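Local coordinates for sorbitol dehydrogenase (PDB 5ITG), which probably oxidises D-sorbitol to L-sorbose, passing hydride to an NADP-type nicotinamide cofactor, at residues K200-Y205 and A221-G226; V303-P308 and E315-A320; I310-E315 and I321-L326. One frame throughout, in Å; residues are numbered along the deposited sequence.

Contact 1. Residues K200-Y205 and A221-G226; sequences KAFLGY and ATFPNG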
ATOM      1  N   LYS A 200      17.470   4.132  -5.259  1.00 19.98           N
ATOM      2  CA  LYS A 200      18.573   3.943  -4.320  1.00 21.00           C
ATOM      3  C   LYS A 200      19.079   2.497  -4.327  1.00 21.52           C
ATOM      4  O   LYS A 200      20.286   2.246  -4.320  1.00 23.06           O
ATOM      5  CB  LYS A 200      18.127   4.309  -2.901  1.00 23.68           C
ATOM      6  CG  LYS A 200      19.190   4.055  -1.837  1.00 26.46           C
ATOM      7  CD  LYS A 200      18.641   4.256  -0.436  1.00 31.16           C
ATOM      8  CE  LYS A 200      18.246   5.700  -0.189  1.00 31.95           C
ATOM      9  NZ  LYS A 200      17.670   5.863   1.180  1.00 34.39           N
ATOM     10  N   ALA A 201      18.151   1.550  -4.341  1.00 20.64           N
ATOM     11  CA  ALA A 201      18.502   0.135  -4.327  1.00 21.54           C
ATOM     12  C   ALA A 201      19.163  -0.323  -5.625  1.00 22.03           C
ATOM     13  O   ALA A 201      20.244  -0.919  -5.606  1.00 20.51           O
ATOM     14  CB  ALA A 201      17.257  -0.698  -4.048  1.00 21.48           C
ATOM     15  N   PHE A 202      18.522  -0.041  -6.756  1.00 20.65           N
ATOM     16  CA  PHE A 202      19.077  -0.451  -8.039  1.00 21.29           C
ATOM     17  C   PHE A 202      20.368   0.263  -8.441  1.00 21.44           C
ATOM     18  O   PHE A 202      21.244  -0.347  -9.052  1.00 21.62           O
ATOM     19  CB  PHE A 202      18.013  -0.329  -9.127  1.00 19.89           C
ATOM     20  CG  PHE A 202      16.932  -1.354  -8.999  1.00 19.93           C
ATOM     21  CD1 PHE A 202      17.199  -2.699  -9.258  1.00 17.02           C
ATOM     22  CD2 PHE A 202      15.665  -0.997  -8.547  1.00 19.51           C
ATOM     23  CE1 PHE A 202      16.221  -3.668  -9.064  1.00 14.19           C
ATOM     24  CE2 PHE A 202      14.682  -1.958  -8.350  1.00 20.87           C
ATOM     25  CZ  PHE A 202      14.960  -3.299  -8.609  1.00 19.72           C
ATOM     26  N   LEU A 203      20.501   1.542  -8.095  1.00 20.44           N
ATOM     27  CA  LEU A 203      21.731   2.269  -8.415  1.00 21.68           C
ATOM     28  C   LEU A 203      22.796   1.906  -7.386  1.00 22.30           C
ATOM     29  O   LEU A 203      23.994   1.999  -7.659  1.00 23.76           O
ATOM     30  CB  LEU A 203      21.508   3.786  -8.402  1.00 22.18           C
ATOM     31  CG  LEU A 203      20.620   4.390  -9.496  1.00 22.23           C
ATOM     32  CD1 LEU A 203      20.672   5.907  -9.399  1.00 23.90           C
ATOM     33  CD2 LEU A 203      21.090   3.941 -10.865  1.00 22.83           C
ATOM     34  N   GLY A 204      22.355   1.503  -6.198  1.00 22.60           N
ATOM     35  CA  GLY A 204      23.291   1.111  -5.164  1.00 22.46           C
ATOM     36  C   GLY A 204      24.005  -0.153  -5.607  1.00 24.77           C
ATOM     37  O   GLY A 204      25.207  -0.306  -5.390  1.00 25.88           O
ATOM     38  N   TYR A 205      23.264  -1.065  -6.235  1.00 23.93           N
ATOM     39  CA  TYR A 205      23.841  -2.310  -6.722  1.00 24.25           C
ATOM     40  C   TYR A 205      24.666  -2.029  -7.970  1.00 25.98           C
ATOM     41  O   TYR A 205      25.780  -2.538  -8.122  1.00 25.37           O
ATOM     42  CB  TYR A 205      22.737  -3.321  -7.047  1.00 24.24           C
ATOM     43  CG  TYR A 205      23.239  -4.622  -7.642  1.00 23.95           C
ATOM     44  CD1 TYR A 205      23.551  -4.718  -8.997  1.00 24.69           C
ATOM     45  CD2 TYR A 205      23.410  -5.755  -6.848  1.00 26.06           C
ATOM     46  CE1 TYR A 205      24.020  -5.914  -9.551  1.00 25.42           C
ATOM     47  CE2 TYR A 205      23.880  -6.959  -7.389  1.00 25.71           C
ATOM     48  CZ  TYR A 205      24.181  -7.029  -8.740  1.00 26.56           C
ATOM     49  OH  TYR A 205      24.639  -8.207  -9.286  1.00 29.26           O
ATOM     50  N   ALA A 221      17.521   5.135 -17.496  1.00 24.96           N
ATOM     51  CA  ALA A 221      16.384   4.472 -16.874  1.00 23.00           C
ATOM     52  C   ALA A 221      15.614   5.540 -16.109  1.00 22.53           C
ATOM     53  O   ALA A 221      16.094   6.663 -15.946  1.00 24.49           O
ATOM     54  CB  ALA A 221      16.869   3.387 -15.918  1.00 23.17           C
ATOM     55  N   THR A 222      14.415   5.202 -15.651  1.00 23.15           N
ATOM     56  CA  THR A 222      13.615   6.142 -14.872  1.00 20.73           C
ATOM     57  C   THR A 222      13.031   5.358 -13.704  1.00 20.54           C
ATOM     58  O   THR A 222      12.838   4.138 -13.811  1.00 18.74           O
ATOM     59  CB  THR A 222      12.462   6.775 -15.712  1.00 21.46           C
ATOM     60  OG1 THR A 222      11.570   5.749 -16.165  1.00 20.32           O
ATOM     61  CG2 THR A 222      13.027   7.532 -16.919  1.00 22.16           C
ATOM     62  N   PHE A 223      12.771   6.053 -12.595  1.00 19.03           N
ATOM     63  CA  PHE A 223      12.216   5.442 -11.380  1.00 19.86           C
ATOM     64  C   PHE A 223      11.071   6.311 -10.842  1.00 18.10           C
ATOM     65  O   PHE A 223      11.177   6.894  -9.755  1.00 17.72           O
ATOM     66  CB  PHE A 223      13.295   5.325 -10.294  1.00 19.87           C
ATOM     67  CG  PHE A 223      14.517   4.552 -10.716  1.00 21.24           C
ATOM     68  CD1 PHE A 223      15.505   5.149 -11.494  1.00 21.25           C
ATOM     69  CD2 PHE A 223      14.678   3.222 -10.331  1.00 21.47           C
ATOM     70  CE1 PHE A 223      16.639   4.432 -11.886  1.00 22.74           C
ATOM     71  CE2 PHE A 223      15.807   2.496 -10.717  1.00 20.42           C
ATOM     72  CZ  PHE A 223      16.789   3.103 -11.497  1.00 20.37           C
ATOM     73  N   PRO A 224       9.953   6.379 -11.581  1.00 17.36           N
ATOM     74  CA  PRO A 224       8.825   7.198 -11.141  1.00 17.84           C
ATOM     75  C   PRO A 224       8.250   6.768  -9.810  1.00 16.17           C
ATOM     76  O   PRO A 224       8.213   5.580  -9.490  1.00 16.35           O
ATOM     77  CB  PRO A 224       7.818   7.036 -12.277  1.00 16.70           C
ATOM     78  CG  PRO A 224       8.046   5.606 -12.697  1.00 17.73           C
ATOM     79  CD  PRO A 224       9.567   5.534 -12.728  1.00 17.73           C
ATOM     80  N   ASN A 225       7.809   7.752  -9.035  1.00 15.57           N
ATOM     81  CA  ASN A 225       7.174   7.474  -7.750  1.00 14.62           C
ATOM     82  C   ASN A 225       5.690   7.313  -8.045  1.00 15.88           C
ATOM     83  O   ASN A 225       5.150   7.957  -8.955  1.00 16.20           O
ATOM     84  CB  ASN A 225       7.348   8.642  -6.787  1.00 14.21           C
ATOM     85  CG  ASN A 225       8.769   8.807  -6.318  1.00 17.35           C
ATOM     86  OD1 ASN A 225       9.313   7.954  -5.617  1.00 15.19           O
ATOM     87  ND2 ASN A 225       9.381   9.921  -6.691  1.00 20.11           N
ATOM     88  N   GLY A 226       5.031   6.463  -7.276  1.00 14.57           N
ATOM     89  CA  GLY A 226       3.612   6.267  -7.471  1.00 14.78           C
ATOM     90  C   GLY A 226       2.931   6.064  -6.136  1.00 15.95           C
ATOM     91  O   GLY A 226       3.535   5.552  -5.190  1.00 16.71           O
TER

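Contact 2. Residues V303-P308 and E315-A320; sequences VMLCFP and ENVDDA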
ATOM      1  N   VAL A 303      -6.985   6.374  12.396  1.00 14.89           N
ATOM      2  CA  VAL A 303      -6.712   6.372  13.829  1.00 14.79           C
ATOM      3  C   VAL A 303      -7.627   7.298  14.620  1.00 16.74           C
ATOM      4  O   VAL A 303      -7.899   7.033  15.790  1.00 15.23           O
ATOM      5  CB  VAL A 303      -5.239   6.701  14.156  1.00 15.75           C
ATOM      6  CG1 VAL A 303      -4.354   5.529  13.737  1.00 16.43           C
ATOM      7  CG2 VAL A 303      -4.806   7.979  13.471  1.00 14.78           C
HETATM    8  N   MSE A 304      -8.107   8.374  13.998  1.00 14.35           N
HETATM    9  CA  MSE A 304      -9.019   9.279  14.703  1.00 16.28           C
HETATM   10  C   MSE A 304     -10.310   8.519  15.000  1.00 17.05           C
HETATM   11  O   MSE A 304     -11.042   8.831  15.948  1.00 17.41           O
HETATM   12  CB  MSE A 304      -9.326  10.520  13.860  1.00 16.31           C
HETATM   13  CG  MSE A 304     -10.363  11.448  14.475  1.00 17.03           C
HETATM   14 SE   MSE A 304      -9.902  12.134  16.244  0.94 25.90          SE
HETATM   15  CE  MSE A 304      -8.681  13.549  15.711  1.00 20.64           C
ATOM     16  N   LEU A 305     -10.581   7.511  14.183  1.00 16.77           N
ATOM     17  CA  LEU A 305     -11.763   6.682  14.371  1.00 17.25           C
ATOM     18  C   LEU A 305     -11.484   5.562  15.378  1.00 18.08           C
ATOM     19  O   LEU A 305     -12.245   5.346  16.327  1.00 16.25           O
ATOM     20  CB  LEU A 305     -12.176   6.039  13.042  1.00 17.40           C
ATOM     21  CG  LEU A 305     -13.351   5.054  13.117  1.00 18.94           C
ATOM     22  CD1 LEU A 305     -14.652   5.823  13.364  1.00 22.59           C
ATOM     23  CD2 LEU A 305     -13.455   4.264  11.825  1.00 20.80           C
ATOM     24  N   CYS A 306     -10.375   4.858  15.176  1.00 16.41           N
ATOM     25  CA  CYS A 306     -10.062   3.712  16.022  1.00 18.27           C
ATOM     26  C   CYS A 306      -9.586   3.944  17.442  1.00 15.74           C
ATOM     27  O   CYS A 306      -9.853   3.112  18.301  1.00 18.09           O
ATOM     28  CB  CYS A 306      -9.098   2.778  15.287  1.00 18.62           C
ATOM     29  SG  CYS A 306      -9.852   1.992  13.823  1.00 26.33           S
ATOM     30  N   PHE A 307      -8.896   5.048  17.718  1.00 16.64           N
ATOM     31  CA  PHE A 307      -8.454   5.276  19.086  1.00 16.68           C
ATOM     32  C   PHE A 307      -9.674   5.409  20.013  1.00 18.32           C
ATOM     33  O   PHE A 307      -9.757   4.727  21.042  1.00 20.17           O
ATOM     34  CB  PHE A 307      -7.549   6.518  19.189  1.00 15.95           C
ATOM     35  CG  PHE A 307      -6.186   6.352  18.541  1.00 15.52           C
ATOM     36  CD1 PHE A 307      -5.599   5.094  18.410  1.00 14.75           C
ATOM     37  CD2 PHE A 307      -5.459   7.467  18.125  1.00 16.38           C
ATOM     38  CE1 PHE A 307      -4.315   4.946  17.878  1.00 15.82           C
ATOM     39  CE2 PHE A 307      -4.163   7.327  17.590  1.00 14.22           C
ATOM     40  CZ  PHE A 307      -3.596   6.067  17.468  1.00 15.24           C
ATOM     41  N   PRO A 308     -10.637   6.287  19.676  1.00 17.77           N
ATOM     42  CA  PRO A 308     -11.786   6.372  20.582  1.00 15.77           C
ATOM     43  C   PRO A 308     -12.710   5.155  20.444  1.00 16.82           C
ATOM     44  O   PRO A 308     -13.410   4.784  21.394  1.00 16.25           O
ATOM     45  CB  PRO A 308     -12.453   7.691  20.178  1.00 18.24           C
ATOM     46  CG  PRO A 308     -12.084   7.846  18.738  1.00 15.42           C
ATOM     47  CD  PRO A 308     -10.649   7.392  18.700  1.00 17.84           C
ATOM     48  N   GLU A 315     -14.634  -3.728  18.226  1.00 20.49           N
ATOM     49  CA  GLU A 315     -13.575  -4.629  17.793  1.00 23.84           C
ATOM     50  C   GLU A 315     -13.118  -4.400  16.354  1.00 22.86           C
ATOM     51  O   GLU A 315     -11.947  -4.589  16.034  1.00 22.27           O
ATOM     52  CB  GLU A 315     -14.033  -6.082  17.935  1.00 26.85           C
ATOM     53  CG  GLU A 315     -12.985  -7.088  17.489  1.00 33.06           C
ATOM     54  CD  GLU A 315     -13.487  -8.517  17.544  1.00 39.30           C
ATOM     55  OE1 GLU A 315     -13.904  -8.956  18.639  1.00 42.52           O
ATOM     56  OE2 GLU A 315     -13.463  -9.199  16.496  1.00 39.63           O
ATOM     57  N   ASN A 316     -14.037  -4.005  15.482  1.00 20.91           N
ATOM     58  CA  ASN A 316     -13.679  -3.791  14.091  1.00 20.08           C
ATOM     59  C   ASN A 316     -13.990  -2.387  13.611  1.00 19.38           C
ATOM     60  O   ASN A 316     -14.866  -1.703  14.149  1.00 17.93           O
ATOM     61  CB  ASN A 316     -14.403  -4.799  13.201  1.00 23.36           C
ATOM     62  CG  ASN A 316     -14.075  -6.230  13.563  1.00 28.92           C
ATOM     63  OD1 ASN A 316     -12.908  -6.594  13.706  1.00 31.60           O
ATOM     64  ND2 ASN A 316     -15.106  -7.054  13.706  1.00 32.45           N
ATOM     65  N   VAL A 317     -13.275  -1.970  12.574  1.00 18.45           N
ATOM     66  CA  VAL A 317     -13.458  -0.642  12.018  1.00 20.78           C
ATOM     67  C   VAL A 317     -14.893  -0.396  11.559  1.00 20.88           C
ATOM     68  O   VAL A 317     -15.448   0.671  11.812  1.00 19.95           O
ATOM     69  CB  VAL A 317     -12.504  -0.400  10.823  1.00 21.20           C
ATOM     70  CG1 VAL A 317     -12.751   0.982  10.229  1.00 21.01           C
ATOM     71  CG2 VAL A 317     -11.050  -0.511  11.284  1.00 20.45           C
ATOM     72  N   ASP A 318     -15.493  -1.377  10.892  1.00 22.85           N
ATOM     73  CA  ASP A 318     -16.849  -1.198  10.391  1.00 24.40           C
ATOM     74  C   ASP A 318     -17.885  -1.021  11.495  1.00 24.18           C
ATOM     75  O   ASP A 318     -18.937  -0.436  11.259  1.00 27.63           O
ATOM     76  CB  ASP A 318     -17.225  -2.342   9.434  1.00 25.48           C
ATOM     77  CG  ASP A 318     -17.469  -3.664  10.140  1.00 27.76           C
ATOM     78  OD1 ASP A 318     -16.749  -3.987  11.104  1.00 29.88           O
ATOM     79  OD2 ASP A 318     -18.382  -4.393   9.703  1.00 28.33           O
ATOM     80  N   ASP A 319     -17.590  -1.509  12.699  1.00 24.21           N
ATOM     81  CA  ASP A 319     -18.507  -1.335  13.830  1.00 23.61           C
ATOM     82  C   ASP A 319     -18.356   0.104  14.331  1.00 21.60           C
ATOM     83  O   ASP A 319     -19.334   0.766  14.693  1.00 18.74           O
ATOM     84  CB  ASP A 319     -18.159  -2.261  15.000  1.00 26.36           C
ATOM     85  CG  ASP A 319     -18.102  -3.725  14.611  1.00 29.88           C
ATOM     86  OD1 ASP A 319     -19.064  -4.230  13.999  1.00 30.69           O
ATOM     87  OD2 ASP A 319     -17.083  -4.372  14.938  1.00 33.72           O
ATOM     88  N   ALA A 320     -17.115   0.580  14.365  1.00 18.06           N
ATOM     89  CA  ALA A 320     -16.839   1.931  14.836  1.00 16.31           C
ATOM     90  C   ALA A 320     -17.366   3.012  13.901  1.00 15.97           C
ATOM     91  O   ALA A 320     -17.901   4.025  14.355  1.00 14.97           O
ATOM     92  CB  ALA A 320     -15.338   2.117  15.050  1.00 15.78           C
TER

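Contact 3. Residues I310-E315 and I321-L326; sequences ILVGYE and IEDSEL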
ATOM      1  N   ILE A 310     -11.848   2.056  20.232  1.00 17.62           N
ATOM      2  CA  ILE A 310     -11.348   0.999  21.106  1.00 19.74           C
ATOM      3  C   ILE A 310     -11.842   1.269  22.533  1.00 20.10           C
ATOM      4  O   ILE A 310     -12.197   0.343  23.267  1.00 19.13           O
ATOM      5  CB  ILE A 310      -9.792   0.945  21.088  1.00 21.05           C
ATOM      6  CG1 ILE A 310      -9.302   0.504  19.706  1.00 22.17           C
ATOM      7  CG2 ILE A 310      -9.284  -0.021  22.167  1.00 22.10           C
ATOM      8  CD1 ILE A 310      -7.787   0.614  19.508  1.00 19.05           C
ATOM      9  N   LEU A 311     -11.877   2.541  22.926  1.00 18.90           N
ATOM     10  CA  LEU A 311     -12.355   2.897  24.259  1.00 19.52           C
ATOM     11  C   LEU A 311     -13.847   2.571  24.392  1.00 21.04           C
ATOM     12  O   LEU A 311     -14.303   2.149  25.453  1.00 21.07           O
ATOM     13  CB  LEU A 311     -12.122   4.388  24.538  1.00 20.02           C
ATOM     14  CG  LEU A 311     -10.673   4.785  24.833  1.00 21.59           C
ATOM     15  CD1 LEU A 311     -10.519   6.302  24.842  1.00 20.61           C
ATOM     16  CD2 LEU A 311     -10.262   4.187  26.169  1.00 20.66           C
ATOM     17  N   VAL A 312     -14.607   2.775  23.320  1.00 20.15           N
ATOM     18  CA  VAL A 312     -16.036   2.470  23.346  1.00 21.20           C
ATOM     19  C   VAL A 312     -16.210   0.955  23.411  1.00 21.31           C
ATOM     20  O   VAL A 312     -17.187   0.457  23.962  1.00 23.18           O
ATOM     21  CB  VAL A 312     -16.765   3.013  22.093  1.00 23.29           C
ATOM     22  CG1 VAL A 312     -18.217   2.531  22.079  1.00 24.27           C
ATOM     23  CG2 VAL A 312     -16.732   4.524  22.088  1.00 22.69           C
ATOM     24  N   GLY A 313     -15.254   0.219  22.856  1.00 20.62           N
ATOM     25  CA  GLY A 313     -15.345  -1.229  22.900  1.00 20.21           C
ATOM     26  C   GLY A 313     -15.615  -1.876  21.560  1.00 20.65           C
ATOM     27  O   GLY A 313     -16.066  -3.019  21.496  1.00 22.36           O
ATOM     28  N   TYR A 314     -15.348  -1.151  20.481  1.00 19.64           N
ATOM     29  CA  TYR A 314     -15.558  -1.689  19.145  1.00 19.42           C
ATOM     30  C   TYR A 314     -14.363  -2.525  18.716  1.00 19.88           C
ATOM     31  O   TYR A 314     -13.218  -2.085  18.816  1.00 20.38           O
ATOM     32  CB  TYR A 314     -15.781  -0.549  18.147  1.00 18.37           C
ATOM     33  CG  TYR A 314     -17.110   0.138  18.313  1.00 17.61           C
ATOM     34  CD1 TYR A 314     -18.301  -0.588  18.243  1.00 20.06           C
ATOM     35  CD2 TYR A 314     -17.184   1.518  18.533  1.00 17.92           C
ATOM     36  CE1 TYR A 314     -19.535   0.042  18.386  1.00 20.88           C
ATOM     37  CE2 TYR A 314     -18.402   2.153  18.679  1.00 17.79           C
ATOM     38  CZ  TYR A 314     -19.575   1.408  18.604  1.00 18.56           C
ATOM     39  OH  TYR A 314     -20.786   2.031  18.735  1.00 19.14           O
ATOM     40  N   GLU A 315     -14.634  -3.728  18.226  1.00 20.49           N
ATOM     41  CA  GLU A 315     -13.575  -4.629  17.793  1.00 23.84           C
ATOM     42  C   GLU A 315     -13.118  -4.400  16.354  1.00 22.86           C
ATOM     43  O   GLU A 315     -11.947  -4.589  16.034  1.00 22.27           O
ATOM     44  CB  GLU A 315     -14.033  -6.082  17.935  1.00 26.85           C
ATOM     45  CG  GLU A 315     -12.985  -7.088  17.489  1.00 33.06           C
ATOM     46  CD  GLU A 315     -13.487  -8.517  17.544  1.00 39.30           C
ATOM     47  OE1 GLU A 315     -13.904  -8.956  18.639  1.00 42.52           O
ATOM     48  OE2 GLU A 315     -13.463  -9.199  16.496  1.00 39.63           O
ATOM     49  N   ILE A 321     -17.232   2.795  12.595  1.00 16.52           N
ATOM     50  CA  ILE A 321     -17.679   3.791  11.629  1.00 14.64           C
ATOM     51  C   ILE A 321     -19.205   3.933  11.622  1.00 17.46           C
ATOM     52  O   ILE A 321     -19.735   4.935  11.144  1.00 16.14           O
ATOM     53  CB  ILE A 321     -17.155   3.460  10.203  1.00 16.77           C
ATOM     54  CG1 ILE A 321     -17.319   4.676   9.290  1.00 16.38           C
ATOM     55  CG2 ILE A 321     -17.884   2.243   9.630  1.00 15.36           C
ATOM     56  CD1 ILE A 321     -16.361   5.822   9.610  1.00 14.34           C
ATOM     57  N   GLU A 322     -19.895   2.935  12.168  1.00 17.30           N
ATOM     58  CA  GLU A 322     -21.356   2.944  12.248  1.00 20.08           C
ATOM     59  C   GLU A 322     -21.833   3.687  13.492  1.00 18.99           C
ATOM     60  O   GLU A 322     -23.024   3.968  13.644  1.00 19.23           O
ATOM     61  CB  GLU A 322     -21.898   1.510  12.262  1.00 22.11           C
ATOM     62  CG  GLU A 322     -21.945   0.858  10.876  1.00 29.11           C
ATOM     63  CD  GLU A 322     -22.096  -0.656  10.940  1.00 33.42           C
ATOM     64  OE1 GLU A 322     -22.919  -1.144  11.745  1.00 34.62           O
ATOM     65  OE2 GLU A 322     -21.392  -1.359  10.179  1.00 37.26           O
ATOM     66  N   ASP A 323     -20.906   3.993  14.392  1.00 18.33           N
ATOM     67  CA  ASP A 323     -21.255   4.729  15.601  1.00 17.38           C
ATOM     68  C   ASP A 323     -21.501   6.182  15.181  1.00 16.44           C
ATOM     69  O   ASP A 323     -20.604   6.844  14.657  1.00 16.41           O
ATOM     70  CB  ASP A 323     -20.105   4.646  16.615  1.00 17.73           C
ATOM     71  CG  ASP A 323     -20.451   5.275  17.946  1.00 18.87           C
ATOM     72  OD1 ASP A 323     -20.589   6.513  17.998  1.00 19.38           O
ATOM     73  OD2 ASP A 323     -20.594   4.529  18.943  1.00 21.64           O
ATOM     74  N   SER A 324     -22.715   6.671  15.419  1.00 15.25           N
ATOM     75  CA  SER A 324     -23.091   8.028  15.033  1.00 16.78           C
ATOM     76  C   SER A 324     -22.159   9.119  15.553  1.00 16.24           C
ATOM     77  O   SER A 324     -21.814  10.048  14.815  1.00 15.42           O
ATOM     78  CB  SER A 324     -24.527   8.326  15.486  1.00 16.69           C
ATOM     79  OG  SER A 324     -24.922   9.615  15.049  1.00 22.51           O
ATOM     80  N   GLU A 325     -21.753   9.017  16.815  1.00 13.80           N
ATOM     81  CA  GLU A 325     -20.873  10.025  17.400  1.00 15.80           C
ATOM     82  C   GLU A 325     -19.432   9.949  16.871  1.00 14.58           C
ATOM     83  O   GLU A 325     -18.823  10.978  16.587  1.00 15.35           O
ATOM     84  CB  GLU A 325     -20.877   9.915  18.934  1.00 15.50           C
ATOM     85  CG  GLU A 325     -22.176  10.380  19.615  1.00 21.24           C
ATOM     86  CD  GLU A 325     -23.381   9.496  19.298  1.00 22.40           C
ATOM     87  OE1 GLU A 325     -23.242   8.254  19.347  1.00 22.52           O
ATOM     88  OE2 GLU A 325     -24.471  10.043  19.014  1.00 21.48           O
ATOM     89  N   LEU A 326     -18.887   8.742  16.745  1.00 12.34           N
ATOM     90  CA  LEU A 326     -17.524   8.590  16.247  1.00 14.89           C
ATOM     91  C   LEU A 326     -17.445   9.011  14.777  1.00 14.26           C
ATOM     92  O   LEU A 326     -16.435   9.558  14.333  1.00 15.54           O
ATOM     93  CB  LEU A 326     -17.053   7.141  16.395  1.00 13.04           C
ATOM     94  CG  LEU A 326     -17.032   6.571  17.814  1.00 14.63           C
ATOM     95  CD1 LEU A 326     -16.452   5.153  17.781  1.00 15.93           C
ATOM     96  CD2 LEU A 326     -16.199   7.462  18.706  1.00 16.21           C
TER

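Contact 1. Residues K200-Y205 and A221-G226
In the Rossmann domain, Phe202 and Leu203 of helix 194-209 meet Phe223, which sits in the extended link between helix 211-220 and strand 226-228. The chain thus returns past the helix it left one helix earlier, and the junction is made by side chains alone, for the CA atoms of Phe202 and Phe223 stay 9.6 Å apart. Phe223 spans this gap because its CB points at the helix and its ring is long. Its corner atom CE2 lies 3.9 Å from Phe202 CB and 4.1 Å from Phe202 CD2, the two rings lying askew rather than stacked. CG of Phe202 is anti to its carbonyl carbon (chi1 -70°), and both its CB and its ring carbon CD2 lie within touch of Phe223. Leu203 adds a lighter touch, CD2 standing 4.4 Å from Phe223 CZ. Val185 of strand 184-187 touches both phenylalanines, joining the pair to the large mixed sheet of the domain. Beyond the aromatic residues, Asn225 OD1 accepts from Asn196 N, tying the link to the start of helix 194-209. Across the contact itself everything is carbon, so it rests on dispersion and the exclusion of water, which suits large apolar residues.

Contact 2. Residues V303-P308 and E315-A320
Leu305 and Cys306 on helix 288-312 pack against Val317 and Ala320 of the short helix 317-320, a buried helix-to-helix contact within the mannitol dehydrogenase C-terminal domain. The chain leaves the long helix, turns, and sets the short one against its side, in the all-helical part of the fold. The backbones come close, with CA to CA distances of 7.0 Å for Leu305 and Ala320 and 6.8 Å for Cys306 and Val317, which suits residues no bulkier than alanine, valine and cysteine at three of the four places. Leu305 is the large partner. Its CG is anti to the backbone N (chi1 176°), which carries the forked end out to the short helix, where the two methyls part: CD2 lies 3.7 Å from Val317 CG1, while CD1 rests 3.8 Å from the carbonyl oxygen of Ala320. At the root of the fork, Leu305 CG is 4.0 Å from Ala320 CB, a methyl small enough to admit the leucine. Val317 is shared between two neighbours, since its other branch, CG2, reaches Cys306 SG at 3.8 Å. Ile373 of helix 370-374 touches both Cys306 and Val317, and Leu326 of helix 324-338 touches Leu305, so further helices close round the seam. Away from it, Asp318 pairs with Lys364 in a salt bridge. The first turn of the short helix has a polar tie of its own: Asn316 N gives a weak, bent hydrogen bond (135° at the hydrogen) to Asp319 OD2 at 3.1 Å.

Contact 3. Residues I310-E315 and I321-L326
Tyr314 presents the edge of its ring, not a face, to Asp323 and Leu326. The phenol reaches the carboxylate almost at a right angle, ring and carboxylate planes 77° apart, and Tyr314 OH donates a short hydrogen bond of 2.5 Å to the anti lone pair of Asp323 OD2, which lies in the plane of the ring. Further back along the same edge, Leu326 CD1 lies 3.7 Å from Tyr314 CE2. Val312 CG2 approaches that methyl more loosely, at 4.4 Å. These side chains join two helix ends. Gly313, with positive phi, is the C-prime residue of the Schellman motif that ends helix 288-312, and Asp323 is the N-cap of helix 324-338. The aspartate divides its work between its oxygens: OD1 accepts from Leu326 N at 3.1 Å in a nearly straight bond (165°) and weakly from Glu325 N, while OD2 takes the phenol and a salt bridge from Lys480. A phenylalanine in place of Tyr314 would probably leave Asp323 OD2 without its phenol donor and the cap less firmly tied to the preceding helix end. With CG of Asp323 anti to its own N (chi1 -174°), the carboxylate lies where OD1 meets the amides and OD2 faces the tyrosine.

How the contacts relate
Contacts 2 and 3 form one neighbourhood, while contact 1 stands apart. Their centres are about 6 Å from each other, but that of contact 1 is about 37 Å from contact 2 and about 42 Å from contact 3, across the chain's centre and in the Rossmann domain. Contacts 2 and 3 interleave along the sequence, both use helix 288-312, overlap at Glu315, and touch where Tyr314 CD2 packs 3.7 Å from Ala320 CA. Chemistry follows depth. The two buried contacts are apolar, aromatic between helix and loop in 200-205/221-226, aliphatic with one sulfur between helices in 303-308/315-320. Only the partly buried 310-315/321-326 adds a hydrogen bond across, from a phenol to a capping carboxylate.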